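Long-range contacts in glycerophosphoryl diester phosphodiesterase (Agrobacterium tumefaciens str. C58, PDB 3KS6), which belongs to the glycerophosphoryl diester phosphodiesterase family of the TIM-barrel clan and holds a magnesium ion among acidic side chains: residues A[2-7]-A[30-35]; A[24-29]-A[98-103]; A[207-212]-A[224-229]. One frame throughout, in Å; residues are numbered along the deposited sequence.

Contact 1. Residues A[2-7]-A[30-35]; sequences MTRIAS and ALEEVE. With MG (magnesium ion), chain F.
With chi1 of E32 at -68° and chi2 at 74°, the side chain folds back on itself and carries its carboxylate to the backbone of I5, whereas R4, bent at chi3 (64°), turns its guanidinium to E33. OE1 of E32 lies 2.9 Å from N of I5, and the bond is nearly straight, meeting the oxygen almost along its C-O axis. A carboxylate thus stands in for a carbonyl just where segment 30-35 has not yet become strand, and R241 forms a salt bridge to the same oxygen. NH2 of R4 reaches OE2 of E33 at 3.1 Å, in the plane of the guanidinium, but tilted out of the carboxylate plane on its anti side; a water joins NE of R4 to the same OE2. CB of E32 lies over one face of the guanidinium, toward its rim, so the long arginine serves both as charge and as flat surface. O of I5 accepts from N of both E32 and E33, and parallel pairing continues with N of S7 to O of E33 (2.9 Å) and N of E35 to O of S7 (2.8 Å). Small A6 lets its CB pack 3.8 Å from CB of E33, while CB and CD2 of L31 rest on CG2 of I5. E35, at the C-terminal end of segment 30-35, binds the magnesium ion through OE2 at 2.1 Å, together with D37, E105 and waters. Strand 4-8 lies between strands 33-40 and 228-231 of the barrel; R103 of strand 101-106 touches E33 and E35, and helix 234-249 packs on I5, S7 and L31.

Contact 2. Residues A[24-29]-A[98-103]; sequences TATAAM and SHVNFR
OG of S98 meets O of A27 at 2.7 Å, donating in the plane of that carbonyl and on a lone pair, so a serine hydroxyl takes up a backbone oxygen where helix 20-27 gives way to the following turn. The same OG accepts from N of V100 at 2.9 Å, an ST turn that fixes the hydroxyl; it stands anti to the backbone N of S98 (chi1 172°), which directs it to the helix. Alanine suits position 27 because its short CB lets S98 come close. Next to this bond, CG2 of V100 sits 3.8 Å from O of T26 and equally near O of M29, an apolar branch set among backbone oxygens. The edge of the H99 ring faces the same turn, with CE1 3.2 Å from O of M29. This is a piece of TIM-barrel architecture: an outer helix is tied to the loop leading into strand 101-106, which is not the strand that directly follows that helix. Further out, Y95 of helix 88-95 touches T26, A27 and V100, and L31 packs on both T26 and V100. The hydroxyl of T26 bonds to S7 of strand 4-8, while N101 accepts from R134 as the chain enters the sheet.

Contact 3. Residues A[207-212]-A[224-229]; sequences FGCWAA and LGVKVF
F207 and V226 pass each other at a slant, with CG1 of the valine at the rim of the phenyl ring, near its plane and 3.9 Å from CE2. With CG anti to the backbone N (chi1 -178°), the F207 ring lies alongside V226 and presents its CD2-CE2 edge to CG1. That same methyl also meets SG of C209 at 3.9 Å, so one branched side chain packs against two residues that alternate along strand 206-210. Between them G208, without a side chain, lets O of V228 come within 3.3 Å of its CA. The backbones are joined by N of K227 to O of F207 at 2.9 Å and N of C209 to O of V228 at 2.8 Å, both nearly straight. Farther along, C209 and F229 form a single bridge, and CA of F229 approaches O of C209 in a CA-H...O contact. CB of A212 comes obliquely to the F229 ring, 3.8 Å from CD1. K227 is extended and carries NZ away to salt bridges with E184 and D206. In the TIM barrel this is where strand 228-231 meets strand 206-210 after helix 215-224, whose residues touch V226 and F229; F207 faces helix 194-202, and strand 184-188 pairs with the other edge of 206-210.

All three contacts lie along one curled barrel sheet. Contacts 1 and 2 lie closest, their centres about 8 Å apart; contacts 1 and 3 are about 10 Å apart, and contacts 2 and 3 about 18 Å. Contacts 1 and 2 interleave along the chain, segment 24-29 falling between 2-7 and 30-35, and 98-103 after them; strands 33-40 and 101-106 are neighbours in the sheet. Contact 3 comes after both, yet its strand 228-231 pairs with strand 4-8 of contact 1, so the last barrel strand closes onto the first. Backbone hydrogen bonds from R103 to V34 and from R4 to K227 join the contacts directly. The strands of contacts 1 and 2 also supply E35, D37 and E105, the protein ligands of the magnesium ion.

Contact 1. Residues A[2-7]-A[30-35]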
loop_
_atom_site.group_PDB
_atom_site.type_symbol
_atom_site.label_atom_id
_atom_site.label_comp_id
_atom_site.label_asym_id
_atom_site.label_seq_id
_atom_site.Cartn_x
_atom_site.Cartn_y
_atom_site.Cartn_z
HETATM N N MSE A 2 -6.286 -16.113 -9.377
HETATM C CA MSE A 2 -4.941 -15.626 -9.277
HETATM C C MSE A 2 -4.731 -14.900 -7.941
HETATM O O MSE A 2 -5.683 -14.392 -7.332
HETATM C CB MSE A 2 -4.563 -14.743 -10.469
HETATM C CG MSE A 2 -4.978 -13.333 -10.382
HETATM SE SE MSE A 2 -4.272 -12.238 -11.804
HETATM C CE MSE A 2 -2.399 -12.122 -11.318
ATOM N N THR A 3 -3.480 -14.903 -7.496
ATOM C CA THR A 3 -3.028 -14.121 -6.353
ATOM C C THR A 3 -2.065 -13.072 -6.884
ATOM O O THR A 3 -1.019 -13.410 -7.417
ATOM C CB THR A 3 -2.354 -15.005 -5.317
ATOM O OG1 THR A 3 -3.331 -15.900 -4.793
ATOM C CG2 THR A 3 -1.773 -14.166 -4.143
ATOM N N ARG A 4 -2.426 -11.802 -6.696
ATOM C CA ARG A 4 -1.645 -10.681 -7.179
ATOM C C ARG A 4 -0.575 -10.310 -6.151
ATOM O O ARG A 4 -0.737 -10.562 -4.940
ATOM C CB ARG A 4 -2.542 -9.487 -7.495
ATOM C CG ARG A 4 -3.528 -9.737 -8.633
ATOM C CD ARG A 4 -4.738 -8.807 -8.606
ATOM N NE ARG A 4 -4.373 -7.400 -8.816
ATOM C CZ ARG A 4 -4.076 -6.863 -9.999
ATOM N NH1 ARG A 4 -4.084 -7.589 -11.111
ATOM N NH2 ARG A 4 -3.760 -5.575 -10.078
ATOM N N ILE A 5 0.531 -9.774 -6.663
ATOM C CA ILE A 5 1.676 -9.369 -5.868
ATOM C C ILE A 5 1.827 -7.853 -5.941
ATOM O O ILE A 5 1.874 -7.278 -7.052
ATOM C CB ILE A 5 2.982 -10.000 -6.362
ATOM C CG1 ILE A 5 2.970 -11.506 -6.118
ATOM C CG2 ILE A 5 4.212 -9.370 -5.634
ATOM C CD1 ILE A 5 4.145 -12.240 -6.747
ATOM N N ALA A 6 1.927 -7.214 -4.766
ATOM C CA ALA A 6 2.183 -5.780 -4.676
ATOM C C ALA A 6 3.507 -5.533 -3.961
ATOM O O ALA A 6 3.727 -6.051 -2.894
ATOM C CB ALA A 6 1.032 -5.027 -3.952
ATOM N N SER A 7 4.376 -4.718 -4.549
ATOM C CA SER A 7 5.685 -4.438 -3.982
ATOM C C SER A 7 5.569 -3.360 -2.904
ATOM O O SER A 7 5.257 -2.218 -3.213
ATOM C CB SER A 7 6.604 -3.951 -5.089
ATOM O OG SER A 7 7.883 -3.567 -4.638
ATOM N N ALA A 30 7.763 -8.494 -13.045
ATOM C CA ALA A 30 6.585 -9.208 -13.460
ATOM C C ALA A 30 5.663 -9.412 -12.270
ATOM O O ALA A 30 5.437 -10.546 -11.846
ATOM C CB ALA A 30 6.982 -10.570 -14.059
ATOM N N LEU A 31 5.152 -8.297 -11.743
ATOM C CA LEU A 31 4.187 -8.276 -10.650
ATOM C C LEU A 31 3.149 -7.242 -11.046
ATOM O O LEU A 31 3.293 -6.574 -12.065
ATOM C CB LEU A 31 4.837 -8.028 -9.267
ATOM C CG LEU A 31 5.853 -6.888 -9.119
ATOM C CD1 LEU A 31 5.269 -5.519 -9.497
ATOM C CD2 LEU A 31 6.471 -6.890 -7.701
ATOM N N GLU A 32 2.121 -7.076 -10.230
ATOM C CA GLU A 32 0.940 -6.349 -10.647
ATOM C C GLU A 32 0.772 -4.979 -10.071
ATOM O O GLU A 32 0.170 -4.146 -10.714
ATOM C CB GLU A 32 -0.299 -7.166 -10.311
ATOM C CG GLU A 32 -0.421 -8.438 -11.164
ATOM C CD GLU A 32 0.547 -9.500 -10.751
ATOM O OE1 GLU A 32 0.631 -9.685 -9.525
ATOM O OE2 GLU A 32 1.206 -10.153 -11.614
ATOM N N GLU A 33 1.270 -4.755 -8.848
ATOM C CA GLU A 33 1.136 -3.450 -8.196
ATOM C C GLU A 33 2.374 -3.026 -7.420
ATOM O O GLU A 33 3.192 -3.843 -7.000
ATOM C CB GLU A 33 -0.059 -3.462 -7.224
ATOM C CG GLU A 33 -1.406 -3.652 -7.878
ATOM C CD GLU A 33 -2.537 -3.935 -6.881
ATOM O OE1 GLU A 33 -2.296 -3.899 -5.664
ATOM O OE2 GLU A 33 -3.659 -4.238 -7.324
ATOM N N VAL A 34 2.492 -1.722 -7.261
ATOM C CA VAL A 34 3.451 -1.125 -6.354
ATOM C C VAL A 34 2.634 -0.458 -5.267
ATOM O O VAL A 34 1.646 0.228 -5.570
ATOM C CB VAL A 34 4.395 -0.126 -7.041
ATOM C CG1 VAL A 34 3.648 1.077 -7.598
ATOM C CG2 VAL A 34 5.533 0.319 -6.076
ATOM N N GLU A 35 2.993 -0.715 -4.000
ATOM C CA GLU A 35 2.328 -0.082 -2.868
ATOM C C GLU A 35 3.165 1.088 -2.338
ATOM O O GLU A 35 4.378 0.985 -2.259
ATOM C CB GLU A 35 2.029 -1.091 -1.745
ATOM C CG GLU A 35 1.064 -0.507 -0.664
ATOM C CD GLU A 35 1.746 0.214 0.499
ATOM O OE1 GLU A 35 2.972 0.191 0.617
ATOM O OE2 GLU A 35 1.024 0.844 1.313
HETATM MG MG MG F . 1.443 1.277 3.287
HETATM O O HOH W 1 -5.495 -6.290 -6.260
HETATM O O HOH W 2 3.519 1.098 2.886
HETATM O O HOH W 3 1.914 1.379 5.320
#

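Contact 2. Residues A[24-29]-A[98-103]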
loop_
_atom_site.group_PDB
_atom_site.type_symbol
_atom_site.label_atom_id
_atom_site.label_comp_id
_atom_site.label_asym_id
_atom_site.label_seq_id
_atom_site.Cartn_x
_atom_site.Cartn_y
_atom_site.Cartn_z
ATOM N N THR A 24 11.782 2.112 -9.166
ATOM C CA THR A 24 12.249 1.947 -10.542
ATOM C C THR A 24 12.358 0.464 -10.843
ATOM O O THR A 24 11.842 -0.002 -11.866
ATOM C CB THR A 24 13.608 2.707 -10.770
ATOM O OG1 THR A 24 13.406 4.103 -10.531
ATOM C CG2 THR A 24 14.112 2.564 -12.216
ATOM N N ALA A 25 12.965 -0.286 -9.932
ATOM C CA ALA A 25 13.153 -1.711 -10.123
ATOM C C ALA A 25 11.789 -2.388 -10.149
ATOM O O ALA A 25 11.522 -3.234 -11.000
ATOM C CB ALA A 25 14.063 -2.321 -9.016
ATOM N N THR A 26 10.899 -1.984 -9.249
ATOM C CA THR A 26 9.552 -2.568 -9.207
ATOM C C THR A 26 8.758 -2.378 -10.517
ATOM O O THR A 26 8.061 -3.302 -10.970
ATOM C CB THR A 26 8.747 -1.972 -8.031
ATOM O OG1 THR A 26 9.293 -2.473 -6.787
ATOM C CG2 THR A 26 7.288 -2.402 -8.126
ATOM N N ALA A 27 8.887 -1.198 -11.127
ATOM C CA ALA A 27 8.185 -0.868 -12.379
ATOM C C ALA A 27 8.514 -1.838 -13.499
ATOM O O ALA A 27 7.687 -2.034 -14.411
ATOM C CB ALA A 27 8.498 0.543 -12.822
ATOM N N ALA A 28 9.694 -2.437 -13.423
ATOM C CA ALA A 28 10.184 -3.419 -14.429
ATOM C C ALA A 28 9.947 -4.894 -14.096
ATOM O O ALA A 28 10.297 -5.784 -14.898
ATOM C CB ALA A 28 11.687 -3.177 -14.642
HETATM N N MSE A 29 9.350 -5.189 -12.937
HETATM C CA MSE A 29 9.125 -6.587 -12.517
HETATM C C MSE A 29 7.813 -7.166 -12.977
HETATM O O MSE A 29 6.862 -6.436 -13.251
HETATM C CB MSE A 29 9.196 -6.720 -10.997
HETATM C CG MSE A 29 10.570 -6.512 -10.478
HETATM SE SE MSE A 29 10.524 -6.715 -8.503
HETATM C CE MSE A 29 11.964 -5.556 -8.254
ATOM N N SER A 98 4.915 1.501 -17.584
ATOM C CA SER A 98 4.973 0.201 -16.950
ATOM C C SER A 98 3.609 -0.453 -16.955
ATOM O O SER A 98 2.575 0.244 -16.954
ATOM C CB SER A 98 5.404 0.420 -15.486
ATOM O OG SER A 98 5.305 -0.805 -14.779
ATOM N N HIS A 99 3.575 -1.784 -16.946
ATOM C CA HIS A 99 2.304 -2.509 -16.775
ATOM C C HIS A 99 1.852 -2.567 -15.314
ATOM O O HIS A 99 0.701 -2.909 -15.042
ATOM C CB HIS A 99 2.425 -3.931 -17.360
ATOM C CG HIS A 99 2.939 -4.966 -16.401
ATOM N ND1 HIS A 99 4.269 -5.081 -16.054
ATOM C CD2 HIS A 99 2.290 -5.956 -15.731
ATOM C CE1 HIS A 99 4.416 -6.092 -15.212
ATOM N NE2 HIS A 99 3.231 -6.639 -14.996
ATOM N N VAL A 100 2.743 -2.205 -14.389
ATOM C CA VAL A 100 2.455 -2.261 -12.923
ATOM C C VAL A 100 1.598 -1.058 -12.514
ATOM O O VAL A 100 1.893 0.067 -12.899
ATOM C CB VAL A 100 3.784 -2.279 -12.153
ATOM C CG1 VAL A 100 3.583 -2.275 -10.605
ATOM C CG2 VAL A 100 4.625 -3.485 -12.610
ATOM N N ASN A 101 0.574 -1.301 -11.696
ATOM C CA ASN A 101 -0.364 -0.278 -11.290
ATOM C C ASN A 101 -0.182 0.102 -9.840
ATOM O O ASN A 101 0.675 -0.449 -9.177
ATOM C CB ASN A 101 -1.757 -0.740 -11.598
ATOM C CG ASN A 101 -1.996 -0.840 -13.094
ATOM O OD1 ASN A 101 -1.422 -0.086 -13.883
ATOM N ND2 ASN A 101 -2.831 -1.762 -13.478
ATOM N N PHE A 102 -0.974 1.068 -9.371
ATOM C CA PHE A 102 -0.734 1.680 -8.072
ATOM C C PHE A 102 -1.683 1.142 -7.014
ATOM O O PHE A 102 -2.882 0.968 -7.292
ATOM C CB PHE A 102 -1.009 3.193 -8.148
ATOM C CG PHE A 102 0.120 4.063 -8.717
ATOM C CD1 PHE A 102 1.364 3.579 -9.054
ATOM C CD2 PHE A 102 -0.076 5.441 -8.778
ATOM C CE1 PHE A 102 2.371 4.427 -9.504
ATOM C CE2 PHE A 102 0.952 6.288 -9.224
ATOM C CZ PHE A 102 2.167 5.752 -9.593
ATOM N N ARG A 103 -1.144 0.937 -5.809
ATOM C CA ARG A 103 -1.905 0.684 -4.594
ATOM C C ARG A 103 -1.462 1.829 -3.637
ATOM O O ARG A 103 -0.360 1.827 -3.074
ATOM C CB ARG A 103 -1.627 -0.721 -4.032
ATOM C CG ARG A 103 -2.246 -1.008 -2.642
ATOM C CD ARG A 103 -1.741 -2.306 -2.159
ATOM N NE ARG A 103 -2.008 -2.607 -0.756
ATOM C CZ ARG A 103 -2.683 -3.661 -0.313
ATOM N NH1 ARG A 103 -3.168 -4.602 -1.136
ATOM N NH2 ARG A 103 -2.784 -3.827 0.993
#

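Contact 3. Residues A[207-212]-A[224-229]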
loop_
_atom_site.group_PDB
_atom_site.type_symbol
_atom_site.label_atom_id
_atom_site.label_comp_id
_atom_site.label_asym_id
_atom_site.label_seq_id
_atom_site.Cartn_x
_atom_site.Cartn_y
_atom_site.Cartn_z
ATOM N N PHE A 207 -10.754 -10.661 -0.219
ATOM C CA PHE A 207 -9.843 -10.929 0.896
ATOM C C PHE A 207 -8.403 -10.959 0.435
ATOM O O PHE A 207 -8.018 -11.799 -0.373
ATOM C CB PHE A 207 -10.177 -12.294 1.563
ATOM C CG PHE A 207 -9.301 -12.619 2.781
ATOM C CD1 PHE A 207 -9.604 -12.093 4.046
ATOM C CD2 PHE A 207 -8.199 -13.438 2.661
ATOM C CE1 PHE A 207 -8.818 -12.371 5.146
ATOM C CE2 PHE A 207 -7.394 -13.731 3.774
ATOM C CZ PHE A 207 -7.693 -13.180 5.007
ATOM N N GLY A 208 -7.589 -10.087 1.008
ATOM C CA GLY A 208 -6.169 -10.078 0.760
ATOM C C GLY A 208 -5.335 -9.820 2.005
ATOM O O GLY A 208 -5.874 -9.663 3.109
ATOM N N CYS A 209 -4.018 -9.776 1.826
ATOM C CA CYS A 209 -3.107 -9.668 2.952
ATOM C C CYS A 209 -1.998 -8.649 2.764
ATOM O O CYS A 209 -1.772 -8.088 1.669
ATOM C CB CYS A 209 -2.511 -11.049 3.317
ATOM S SG CYS A 209 -3.737 -12.318 3.607
ATOM N N TRP A 210 -1.323 -8.362 3.867
ATOM C CA TRP A 210 -0.162 -7.481 3.879
ATOM C C TRP A 210 0.858 -8.012 4.898
ATOM O O TRP A 210 0.580 -8.947 5.675
ATOM C CB TRP A 210 -0.535 -6.003 4.131
ATOM C CG TRP A 210 -1.497 -5.768 5.246
ATOM C CD1 TRP A 210 -2.826 -5.813 5.175
ATOM C CD2 TRP A 210 -1.169 -5.432 6.609
ATOM N NE1 TRP A 210 -3.383 -5.547 6.414
ATOM C CE2 TRP A 210 -2.377 -5.292 7.303
ATOM C CE3 TRP A 210 0.031 -5.213 7.301
ATOM C CZ2 TRP A 210 -2.421 -4.995 8.659
ATOM C CZ3 TRP A 210 -0.014 -4.900 8.630
ATOM C CH2 TRP A 210 -1.230 -4.792 9.303
ATOM N N ALA A 211 2.058 -7.492 4.790
ATOM C CA ALA A 211 3.215 -7.847 5.632
ATOM C C ALA A 211 3.773 -9.242 5.364
ATOM O O ALA A 211 4.327 -9.859 6.266
ATOM C CB ALA A 211 2.932 -7.633 7.164
ATOM N N ALA A 212 3.634 -9.724 4.120
ATOM C CA ALA A 212 4.106 -11.066 3.728
ATOM C C ALA A 212 5.535 -10.945 3.228
ATOM O O ALA A 212 5.779 -10.882 2.034
ATOM C CB ALA A 212 3.239 -11.637 2.678
ATOM N N LEU A 224 -3.220 -20.071 0.465
ATOM C CA LEU A 224 -4.595 -19.635 0.765
ATOM C C LEU A 224 -5.384 -19.154 -0.460
ATOM O O LEU A 224 -6.622 -19.247 -0.473
ATOM C CB LEU A 224 -4.589 -18.555 1.853
ATOM C CG LEU A 224 -4.324 -19.020 3.273
ATOM C CD1 LEU A 224 -4.297 -17.816 4.198
ATOM C CD2 LEU A 224 -5.388 -20.026 3.715
ATOM N N GLY A 225 -4.677 -18.670 -1.481
ATOM C CA GLY A 225 -5.281 -18.225 -2.721
ATOM C C GLY A 225 -5.882 -16.847 -2.549
ATOM O O GLY A 225 -6.918 -16.549 -3.121
ATOM N N VAL A 226 -5.234 -16.009 -1.737
ATOM C CA VAL A 226 -5.751 -14.677 -1.421
ATOM C C VAL A 226 -5.707 -13.769 -2.665
ATOM O O VAL A 226 -4.967 -14.034 -3.615
ATOM C CB VAL A 226 -5.004 -14.049 -0.214
ATOM C CG1 VAL A 226 -5.013 -14.993 1.013
ATOM C CG2 VAL A 226 -3.608 -13.589 -0.592
ATOM N N LYS A 227 -6.505 -12.697 -2.665
ATOM C CA LYS A 227 -6.587 -11.838 -3.828
ATOM C C LYS A 227 -5.264 -11.190 -4.155
ATOM O O LYS A 227 -4.870 -11.102 -5.326
ATOM C CB LYS A 227 -7.661 -10.743 -3.618
ATOM C CG LYS A 227 -7.826 -9.841 -4.806
ATOM C CD LYS A 227 -8.940 -8.783 -4.581
ATOM C CE LYS A 227 -9.036 -7.815 -5.770
ATOM N NZ LYS A 227 -10.216 -6.943 -5.583
ATOM N N VAL A 228 -4.587 -10.677 -3.124
ATOM C CA VAL A 228 -3.383 -9.901 -3.306
ATOM C C VAL A 228 -2.673 -9.895 -1.968
ATOM O O VAL A 228 -3.343 -10.074 -0.917
ATOM C CB VAL A 228 -3.712 -8.451 -3.699
ATOM C CG1 VAL A 228 -4.609 -7.773 -2.631
ATOM C CG2 VAL A 228 -2.416 -7.610 -3.969
ATOM N N PHE A 229 -1.350 -9.726 -2.017
ATOM C CA PHE A 229 -0.557 -9.441 -0.809
ATOM C C PHE A 229 0.516 -8.446 -1.109
ATOM O O PHE A 229 1.030 -8.402 -2.235
ATOM C CB PHE A 229 0.034 -10.704 -0.166
ATOM C CG PHE A 229 1.012 -11.462 -1.039
ATOM C CD1 PHE A 229 2.350 -11.189 -0.958
ATOM C CD2 PHE A 229 0.586 -12.498 -1.871
ATOM C CE1 PHE A 229 3.300 -11.865 -1.788
ATOM C CE2 PHE A 229 1.508 -13.222 -2.664
ATOM C CZ PHE A 229 2.859 -12.905 -2.613
#